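Local structure of protein LigF (4XT0) at residues I73-E78 with E98-T103; Q185-D190 with L230-A235. The protein is a glutathione-dependent beta-etherase of the GST superfamily that cleaves beta-aryl ether bonds during bacterial lignin degradation. All blocks are in the same frame, centred on the assembly; numbering follows the deposited sequence.

Followed from the N terminus, this GST-type chain makes two charge-bearing contacts in series, a worked example of long side chains joining separate backbones. Interaction 1 joins helix 70-80 of the thioredoxin-like domain to helix 93-121 of the all-helical C-terminal domain, closing a loop of 19 residues. Much farther on, interaction 2 ties the loop after helix 161-182 to helix 224-235, closing a loop of 39 residues that contains helix 195-204. The two are neither nested nor crossed. Their centres are 16 Å apart, and they meet where M99 and W102 of 98-103 pack against L188 and V189 of 185-190.

Interaction 1: I73-E78 with E98-T103; sequences ICEYLE and EMRVWT
Helix segments 73-78 and 98-103 approach no closer than 9.9 Å between CA atoms, at E75 and R100, and these two long side chains bridge the gap. The guanidinium of R100 offers its side, NE and NH2, to the carboxylate of E75, one nitrogen to each oxygen. R100 NE reaches E75 OE2 at 2.7 Å and R100 NH2 reaches E75 OE1 at 2.8 Å; both bonds are almost straight, at 174°, and both use syn lone pairs. The two planes lie only 5° apart, the textbook side-on bidentate salt bridge, which fixes the rotation of both groups. E75 achieves this with a chain bent at chi2 (-119°), while that of R100 runs extended from CG to NE. A water donates to E75 OE2 at 2.9 Å and also bonds T103 OG1, a second, indirect tie to helix 93-121. The M99 methyl CE lies 4.3 Å from E75 OE2.

All three residues in direct contact are buried where the thioredoxin-like domain meets the helical domain, beside the subunit interface: E75 also pairs with R89, and R100 NH1 with D79 of the second subunit. Helix 70-80 also packs on helix 15-26 and strand 59-62, while M99 and T103 touch helix 195-204.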
ATOM      1  N   ILE A  73      -5.638 -10.569  -3.648  1.00 14.99           N
ATOM      2  CA  ILE A  73      -6.005 -11.821  -4.268  1.00 16.59           C
ATOM      3  C   ILE A  73      -5.025 -12.931  -3.860  1.00 11.81           C
ATOM      4  O   ILE A  73      -5.441 -14.044  -3.576  1.00 17.71           O
ATOM      5  CB  ILE A  73      -6.033 -11.702  -5.822  1.00 14.31           C
ATOM      6  CG1 ILE A  73      -7.086 -10.681  -6.283  1.00 12.84           C
ATOM      7  CG2 ILE A  73      -6.333 -13.068  -6.437  1.00 12.79           C
ATOM      8  CD1 ILE A  73      -6.905 -10.245  -7.778  1.00 18.66           C
ATOM      9  N   CYS A  74      -3.729 -12.629  -3.850  1.00 10.03           N
ATOM     10  CA  CYS A  74      -2.737 -13.647  -3.478  1.00 16.85           C
ATOM     11  C   CYS A  74      -2.949 -14.079  -2.033  1.00 16.49           C
ATOM     12  O   CYS A  74      -2.955 -15.274  -1.748  1.00 13.57           O
ATOM     13  CB  CYS A  74      -1.300 -13.131  -3.665  1.00 15.16           C
ATOM     14  SG  CYS A  74      -0.907 -12.610  -5.363  1.00 19.80           S
ATOM     15  N   GLU A  75      -3.147 -13.113  -1.130  1.00  9.19           N
ATOM     16  CA  GLU A  75      -3.401 -13.441   0.280  1.00 13.89           C
ATOM     17  C   GLU A  75      -4.706 -14.219   0.423  1.00 14.26           C
ATOM     18  O   GLU A  75      -4.784 -15.158   1.214  1.00 16.38           O
ATOM     19  CB  GLU A  75      -3.430 -12.176   1.156  1.00 13.20           C
ATOM     20  CG  GLU A  75      -2.054 -11.474   1.301  1.00 16.47           C
ATOM     21  CD  GLU A  75      -1.571 -11.412   2.746  1.00 18.44           C
ATOM     22  OE1 GLU A  75      -1.820 -12.370   3.504  1.00 13.41           O
ATOM     23  OE2 GLU A  75      -0.938 -10.406   3.123  1.00 20.19           O
ATOM     24  N   TYR A  76      -5.718 -13.842  -0.360  1.00 13.97           N
ATOM     25  CA  TYR A  76      -6.980 -14.575  -0.398  1.00 16.53           C
ATOM     26  C   TYR A  76      -6.771 -16.036  -0.789  1.00 14.97           C
ATOM     27  O   TYR A  76      -7.366 -16.931  -0.195  1.00 14.33           O
ATOM     28  CB  TYR A  76      -7.963 -13.906  -1.378  1.00 12.67           C
ATOM     29  CG  TYR A  76      -9.273 -14.672  -1.558  1.00 13.29           C
ATOM     30  CD1 TYR A  76     -10.296 -14.555  -0.628  1.00 12.25           C
ATOM     31  CD2 TYR A  76      -9.487 -15.484  -2.676  1.00 13.35           C
ATOM     32  CE1 TYR A  76     -11.516 -15.238  -0.786  1.00 14.94           C
ATOM     33  CE2 TYR A  76     -10.699 -16.178  -2.852  1.00 13.17           C
ATOM     34  CZ  TYR A  76     -11.708 -16.041  -1.904  1.00 20.52           C
ATOM     35  OH  TYR A  76     -12.909 -16.709  -2.053  1.00 17.66           O
ATOM     36  N   LEU A  77      -5.916 -16.290  -1.775  1.00 12.12           N
ATOM     37  CA  LEU A  77      -5.705 -17.663  -2.242  1.00 15.09           C
ATOM     38  C   LEU A  77      -4.996 -18.495  -1.168  1.00 10.78           C
ATOM     39  O   LEU A  77      -5.242 -19.696  -1.011  1.00 13.08           O
ATOM     40  CB  LEU A  77      -4.904 -17.657  -3.557  1.00 12.42           C
ATOM     41  CG  LEU A  77      -5.724 -17.140  -4.752  1.00 16.61           C
ATOM     42  CD1 LEU A  77      -4.838 -16.892  -5.963  1.00 13.70           C
ATOM     43  CD2 LEU A  77      -6.859 -18.113  -5.116  1.00 13.41           C
ATOM     44  N   GLU A  78      -4.109 -17.854  -0.419  1.00 11.48           N
ATOM     45  CA  GLU A  78      -3.448 -18.541   0.692  1.00 18.25           C
ATOM     46  C   GLU A  78      -4.409 -18.734   1.881  1.00 15.62           C
ATOM     47  O   GLU A  78      -4.327 -19.743   2.596  1.00 13.09           O
ATOM     48  CB  GLU A  78      -2.184 -17.772   1.111  1.00 13.34           C
ATOM     49  CG  GLU A  78      -0.925 -18.182   0.300  1.00 16.95           C
ATOM     50  CD  GLU A  78      -0.477 -19.620   0.569  1.00 19.22           C
ATOM     51  OE1 GLU A  78      -0.697 -20.109   1.699  1.00 27.31           O
ATOM     52  OE2 GLU A  78       0.102 -20.267  -0.343  1.00 22.01           O
ATOM     53  N   GLU A  98       7.279  -9.676   7.930  1.00 12.92           N
ATOM     54  CA  GLU A  98       8.359  -9.194   7.080  1.00 15.39           C
ATOM     55  C   GLU A  98       7.978  -9.317   5.598  1.00 17.67           C
ATOM     56  O   GLU A  98       8.261  -8.424   4.797  1.00 13.83           O
ATOM     57  CB  GLU A  98       9.632  -9.984   7.393  1.00 19.10           C
ATOM     58  CG  GLU A  98      10.860  -9.516   6.704  1.00 20.75           C
ATOM     59  CD  GLU A  98      12.100 -10.205   7.238  1.00 33.62           C
ATOM     60  OE1 GLU A  98      12.140 -10.491   8.462  1.00 31.14           O
ATOM     61  OE2 GLU A  98      13.021 -10.469   6.430  1.00 31.62           O
ATOM     62  N   MET A  99       7.320 -10.423   5.254  1.00 12.45           N
ATOM     63  CA  MET A  99       6.780 -10.638   3.910  1.00 15.72           C
ATOM     64  C   MET A  99       5.838  -9.491   3.474  1.00 17.69           C
ATOM     65  O   MET A  99       5.960  -8.973   2.361  1.00 16.47           O
ATOM     66  CB  MET A  99       6.034 -11.984   3.854  1.00 12.66           C
ATOM     67  CG  MET A  99       5.542 -12.420   2.462  1.00 11.86           C
ATOM     68  SD  MET A  99       4.096 -13.537   2.496  1.00  8.92           S
ATOM     69  CE  MET A  99       2.829 -12.455   3.138  1.00 10.53           C
ATOM     70  N   ARG A 100       4.916  -9.103   4.355  1.00 12.35           N
ATOM     71  CA  ARG A 100       3.950  -8.045   4.053  1.00 17.03           C
ATOM     72  C   ARG A 100       4.617  -6.695   3.916  1.00 16.24           C
ATOM     73  O   ARG A 100       4.129  -5.861   3.161  1.00 15.66           O
ATOM     74  CB  ARG A 100       2.843  -7.956   5.130  1.00 16.09           C
ATOM     75  CG  ARG A 100       1.980  -9.199   5.204  1.00 13.90           C
ATOM     76  CD  ARG A 100       0.670  -9.002   6.026  1.00 14.06           C
ATOM     77  NE  ARG A 100      -0.157 -10.179   5.749  1.00 14.37           N
ATOM     78  CZ  ARG A 100      -0.485 -11.107   6.638  1.00 14.99           C
ATOM     79  NH1 ARG A 100      -0.124 -10.977   7.910  1.00 11.47           N
ATOM     80  NH2 ARG A 100      -1.200 -12.158   6.251  1.00 11.82           N
ATOM     81  N   VAL A 101       5.710  -6.462   4.651  1.00 12.77           N
ATOM     82  CA  VAL A 101       6.461  -5.221   4.482  1.00 14.05           C
ATOM     83  C   VAL A 101       6.941  -5.150   3.023  1.00 17.69           C
ATOM     84  O   VAL A 101       6.853  -4.101   2.387  1.00 19.91           O
ATOM     85  CB  VAL A 101       7.656  -5.113   5.463  1.00 15.42           C
ATOM     86  CG1 VAL A 101       8.527  -3.886   5.128  1.00 18.74           C
ATOM     87  CG2 VAL A 101       7.151  -5.002   6.909  1.00 14.92           C
ATOM     88  N   TRP A 102       7.415  -6.275   2.486  1.00 15.71           N
ATOM     89  CA  TRP A 102       7.837  -6.323   1.077  1.00 15.26           C
ATOM     90  C   TRP A 102       6.686  -6.140   0.107  1.00 15.81           C
ATOM     91  O   TRP A 102       6.842  -5.467  -0.916  1.00 17.87           O
ATOM     92  CB  TRP A 102       8.539  -7.656   0.739  1.00 14.74           C
ATOM     93  CG  TRP A 102       9.975  -7.698   1.153  1.00 16.37           C
ATOM     94  CD1 TRP A 102      10.508  -8.430   2.166  1.00 15.60           C
ATOM     95  CD2 TRP A 102      11.051  -6.970   0.561  1.00 18.83           C
ATOM     96  NE1 TRP A 102      11.856  -8.210   2.248  1.00 17.97           N
ATOM     97  CE2 TRP A 102      12.221  -7.310   1.284  1.00 23.46           C
ATOM     98  CE3 TRP A 102      11.157  -6.063  -0.498  1.00 16.76           C
ATOM     99  CZ2 TRP A 102      13.473  -6.783   0.969  1.00 25.68           C
ATOM    100  CZ3 TRP A 102      12.407  -5.535  -0.808  1.00 23.60           C
ATOM    101  CH2 TRP A 102      13.546  -5.900  -0.077  1.00 27.28           C
ATOM    102  N   THR A 103       5.549  -6.792   0.373  1.00 14.38           N
ATOM    103  CA  THR A 103       4.478  -6.764  -0.615  1.00 15.99           C
ATOM    104  C   THR A 103       3.822  -5.381  -0.627  1.00 17.06           C
ATOM    105  O   THR A 103       3.456  -4.878  -1.680  1.00 16.47           O
ATOM    106  CB  THR A 103       3.413  -7.884  -0.383  1.00 17.65           C
ATOM    107  OG1 THR A 103       2.791  -7.752   0.900  1.00 15.04           O
ATOM    108  CG2 THR A 103       4.050  -9.287  -0.521  1.00 13.43           C
TER
HETATM  109  O   HOH W   1       1.084 -10.047   1.133  1.00 16.62           O

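Interaction 2: Q185-D190 with L230-A235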
ATOM      1  N   GLN A 185      21.113 -13.298   0.359  1.00 37.14           N
ATOM      2  CA  GLN A 185      20.272 -14.477   0.544  1.00 29.80           C
ATOM      3  C   GLN A 185      19.458 -14.732  -0.722  1.00 30.79           C
ATOM      4  O   GLN A 185      19.365 -13.850  -1.572  1.00 31.65           O
ATOM      5  CB  GLN A 185      19.351 -14.307   1.773  1.00 32.78           C
ATOM      6  CG  GLN A 185      18.409 -13.111   1.724  1.00 29.85           C
ATOM      7  CD  GLN A 185      17.682 -12.879   3.048  1.00 33.58           C
ATOM      8  OE1 GLN A 185      18.309 -12.773   4.099  1.00 39.19           O
ATOM      9  NE2 GLN A 185      16.355 -12.784   2.994  1.00 26.18           N
ATOM     10  N   ASP A 186      18.881 -15.930  -0.842  1.00 30.27           N
ATOM     11  CA  ASP A 186      18.260 -16.383  -2.091  1.00 24.93           C
ATOM     12  C   ASP A 186      16.890 -15.764  -2.348  1.00 25.96           C
ATOM     13  O   ASP A 186      16.497 -15.581  -3.496  1.00 31.45           O
ATOM     14  CB  ASP A 186      18.114 -17.908  -2.114  1.00 27.76           C
ATOM     15  CG  ASP A 186      19.434 -18.635  -2.384  1.00 45.59           C
ATOM     16  OD1 ASP A 186      20.440 -17.975  -2.731  1.00 38.74           O
ATOM     17  OD2 ASP A 186      19.450 -19.880  -2.246  1.00 46.10           O
ATOM     18  N   TYR A 187      16.160 -15.459  -1.285  1.00 23.19           N
ATOM     19  CA  TYR A 187      14.807 -14.924  -1.427  1.00 22.52           C
ATOM     20  C   TYR A 187      14.615 -13.767  -0.463  1.00 24.54           C
ATOM     21  O   TYR A 187      15.398 -13.603   0.468  1.00 21.92           O
ATOM     22  CB  TYR A 187      13.759 -16.022  -1.184  1.00 22.33           C
ATOM     23  CG  TYR A 187      13.783 -17.140  -2.219  1.00 28.11           C
ATOM     24  CD1 TYR A 187      13.244 -16.946  -3.486  1.00 24.24           C
ATOM     25  CD2 TYR A 187      14.322 -18.387  -1.925  1.00 28.16           C
ATOM     26  CE1 TYR A 187      13.250 -17.948  -4.432  1.00 29.80           C
ATOM     27  CE2 TYR A 187      14.335 -19.410  -2.882  1.00 35.82           C
ATOM     28  CZ  TYR A 187      13.790 -19.180  -4.130  1.00 41.33           C
ATOM     29  OH  TYR A 187      13.785 -20.168  -5.097  1.00 55.41           O
ATOM     30  N   LEU A 188      13.563 -12.972  -0.654  1.00 22.99           N
ATOM     31  CA  LEU A 188      13.461 -11.726   0.105  1.00 18.23           C
ATOM     32  C   LEU A 188      13.291 -11.967   1.620  1.00 25.54           C
ATOM     33  O   LEU A 188      13.877 -11.239   2.421  1.00 25.12           O
ATOM     34  CB  LEU A 188      12.330 -10.857  -0.449  1.00 15.60           C
ATOM     35  CG  LEU A 188      12.681 -10.300  -1.836  1.00 18.80           C
ATOM     36  CD1 LEU A 188      11.478  -9.651  -2.510  1.00 20.19           C
ATOM     37  CD2 LEU A 188      13.852  -9.318  -1.757  1.00 20.28           C
ATOM     38  N   VAL A 189      12.531 -12.995   2.004  1.00 17.76           N
ATOM     39  CA  VAL A 189      12.428 -13.408   3.423  1.00 15.26           C
ATOM     40  C   VAL A 189      13.183 -14.726   3.588  1.00 19.42           C
ATOM     41  O   VAL A 189      13.026 -15.632   2.765  1.00 20.95           O
ATOM     42  CB  VAL A 189      10.947 -13.577   3.865  1.00 17.12           C
ATOM     43  CG1 VAL A 189      10.835 -13.840   5.388  1.00 14.84           C
ATOM     44  CG2 VAL A 189      10.126 -12.333   3.452  1.00 19.32           C
ATOM     45  N   ASP A 190      13.984 -14.854   4.644  1.00 20.28           N
ATOM     46  CA  ASP A 190      14.972 -15.935   4.686  1.00 27.94           C
ATOM     47  C   ASP A 190      14.358 -17.306   4.982  1.00 24.91           C
ATOM     48  O   ASP A 190      15.061 -18.307   5.003  1.00 24.40           O
ATOM     49  CB  ASP A 190      16.106 -15.623   5.693  1.00 32.00           C
ATOM     50  CG  ASP A 190      15.618 -15.403   7.137  1.00 36.28           C
ATOM     51  OD1 ASP A 190      14.485 -15.796   7.494  1.00 28.97           O
ATOM     52  OD2 ASP A 190      16.421 -14.867   7.938  1.00 40.50           O
ATOM     53  N   LEU A 230      16.294 -13.071  -9.997  1.00 28.16           N
ATOM     54  CA  LEU A 230      15.462 -13.093 -11.203  1.00 27.11           C
ATOM     55  C   LEU A 230      15.598 -14.415 -11.971  1.00 28.56           C
ATOM     56  O   LEU A 230      14.600 -14.991 -12.406  1.00 27.58           O
ATOM     57  CB  LEU A 230      15.815 -11.924 -12.125  1.00 30.82           C
ATOM     58  CG  LEU A 230      15.303 -10.528 -11.755  1.00 31.41           C
ATOM     59  CD1 LEU A 230      15.957  -9.477 -12.661  1.00 28.74           C
ATOM     60  CD2 LEU A 230      13.772 -10.444 -11.856  1.00 24.87           C
ATOM     61  N   ASP A 231      16.836 -14.880 -12.134  1.00 29.07           N
ATOM     62  CA  ASP A 231      17.120 -16.165 -12.777  1.00 29.74           C
ATOM     63  C   ASP A 231      16.505 -17.334 -12.015  1.00 35.23           C
ATOM     64  O   ASP A 231      15.916 -18.235 -12.610  1.00 28.36           O
ATOM     65  CB  ASP A 231      18.626 -16.379 -12.889  1.00 32.09           C
ATOM     66  CG  ASP A 231      19.257 -15.559 -14.004  1.00 40.71           C
ATOM     67  OD1 ASP A 231      18.522 -14.878 -14.752  1.00 44.37           O
ATOM     68  OD2 ASP A 231      20.494 -15.605 -14.132  1.00 43.86           O
ATOM     69  N   ARG A 232      16.677 -17.307 -10.695  1.00 27.20           N
ATOM     70  CA  ARG A 232      16.181 -18.322  -9.773  1.00 33.35           C
ATOM     71  C   ARG A 232      14.658 -18.502  -9.910  1.00 30.53           C
ATOM     72  O   ARG A 232      14.150 -19.615 -10.074  1.00 30.13           O
ATOM     73  CB  ARG A 232      16.579 -17.905  -8.340  1.00 37.07           C
ATOM     74  CG  ARG A 232      16.089 -18.752  -7.184  1.00 36.55           C
ATOM     75  CD  ARG A 232      16.766 -18.309  -5.858  1.00 34.94           C
ATOM     76  NE  ARG A 232      18.227 -18.265  -5.994  1.00 32.95           N
ATOM     77  CZ  ARG A 232      18.972 -17.165  -5.865  1.00 36.87           C
ATOM     78  NH1 ARG A 232      18.414 -16.002  -5.547  1.00 31.58           N
ATOM     79  NH2 ARG A 232      20.288 -17.232  -6.033  1.00 35.77           N
ATOM     80  N   ILE A 233      13.930 -17.400  -9.862  1.00 23.87           N
ATOM     81  CA  ILE A 233      12.479 -17.480  -9.944  1.00 21.44           C
ATOM     82  C   ILE A 233      12.058 -17.939 -11.342  1.00 30.42           C
ATOM     83  O   ILE A 233      11.162 -18.774 -11.488  1.00 24.67           O
ATOM     84  CB  ILE A 233      11.836 -16.134  -9.582  1.00 22.76           C
ATOM     85  CG1 ILE A 233      12.211 -15.786  -8.142  1.00 21.57           C
ATOM     86  CG2 ILE A 233      10.332 -16.198  -9.745  1.00 20.35           C
ATOM     87  CD1 ILE A 233      11.712 -14.456  -7.693  1.00 29.05           C
ATOM     88  N   ASN A 234      12.733 -17.425 -12.366  1.00 25.75           N
ATOM     89  CA  ASN A 234      12.450 -17.840 -13.736  1.00 30.73           C
ATOM     90  C   ASN A 234      12.729 -19.329 -14.009  1.00 34.03           C
ATOM     91  O   ASN A 234      12.202 -19.897 -14.968  1.00 33.99           O
ATOM     92  CB  ASN A 234      13.250 -16.976 -14.718  1.00 33.12           C
ATOM     93  CG  ASN A 234      12.485 -15.736 -15.151  1.00 32.34           C
ATOM     94  OD1 ASN A 234      11.376 -15.834 -15.663  1.00 26.81           O
ATOM     95  ND2 ASN A 234      13.074 -14.568 -14.952  1.00 31.88           N
ATOM     96  N   ALA A 235      13.555 -19.960 -13.173  1.00 30.46           N
ATOM     97  CA  ALA A 235      13.832 -21.386 -13.322  1.00 30.43           C
ATOM     98  C   ALA A 235      12.791 -22.291 -12.632  1.00 32.71           C
ATOM     99  O   ALA A 235      12.767 -23.506 -12.865  1.00 31.27           O
ATOM    100  CB  ALA A 235      15.224 -21.703 -12.794  1.00 34.55           C
TER
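Y187 lays one face of its ring over the aliphatic part of R232, whose CD sits 4.0 Å from the ring centroid in a CH-pi contact. R232 CG lies 3.4 Å from Y187 OH, and the guanidinium beyond is turned steeply to the ring, the planes 74° apart. A bend at chi3 (-52°) lifts the charged end of R232 off the ring face towards D186, so any cation-pi attraction is weak at most. There the carboxylate stacks over one guanidinium face: D186 OD1 is 3.4 Å from R232 NH2, but no N-H points at it, making the salt bridge purely electrostatic. R232 NH1 adds a weak hydrogen bond to D186 O, 2.8 Å long but bent to 124°. I233 CG1 lies at the ring edge, 4.4 Å from Y187 CE1. Within the loop, Q185 NE2 bonds Y187 O at 2.8 Å. A serine in place of R232 would probably lose the CH-pi contact over Y187 and leave D186 without the charge stacked on its carboxylate and the weak bond to its carbonyl.

The contact fastens the loop after helix 161-182 to helix 224-235. Helix 195-204 touches both segments, D197 meeting Y187 and F201 meeting I233, while L188 reaches back to L178 and L182 of helix 161-182.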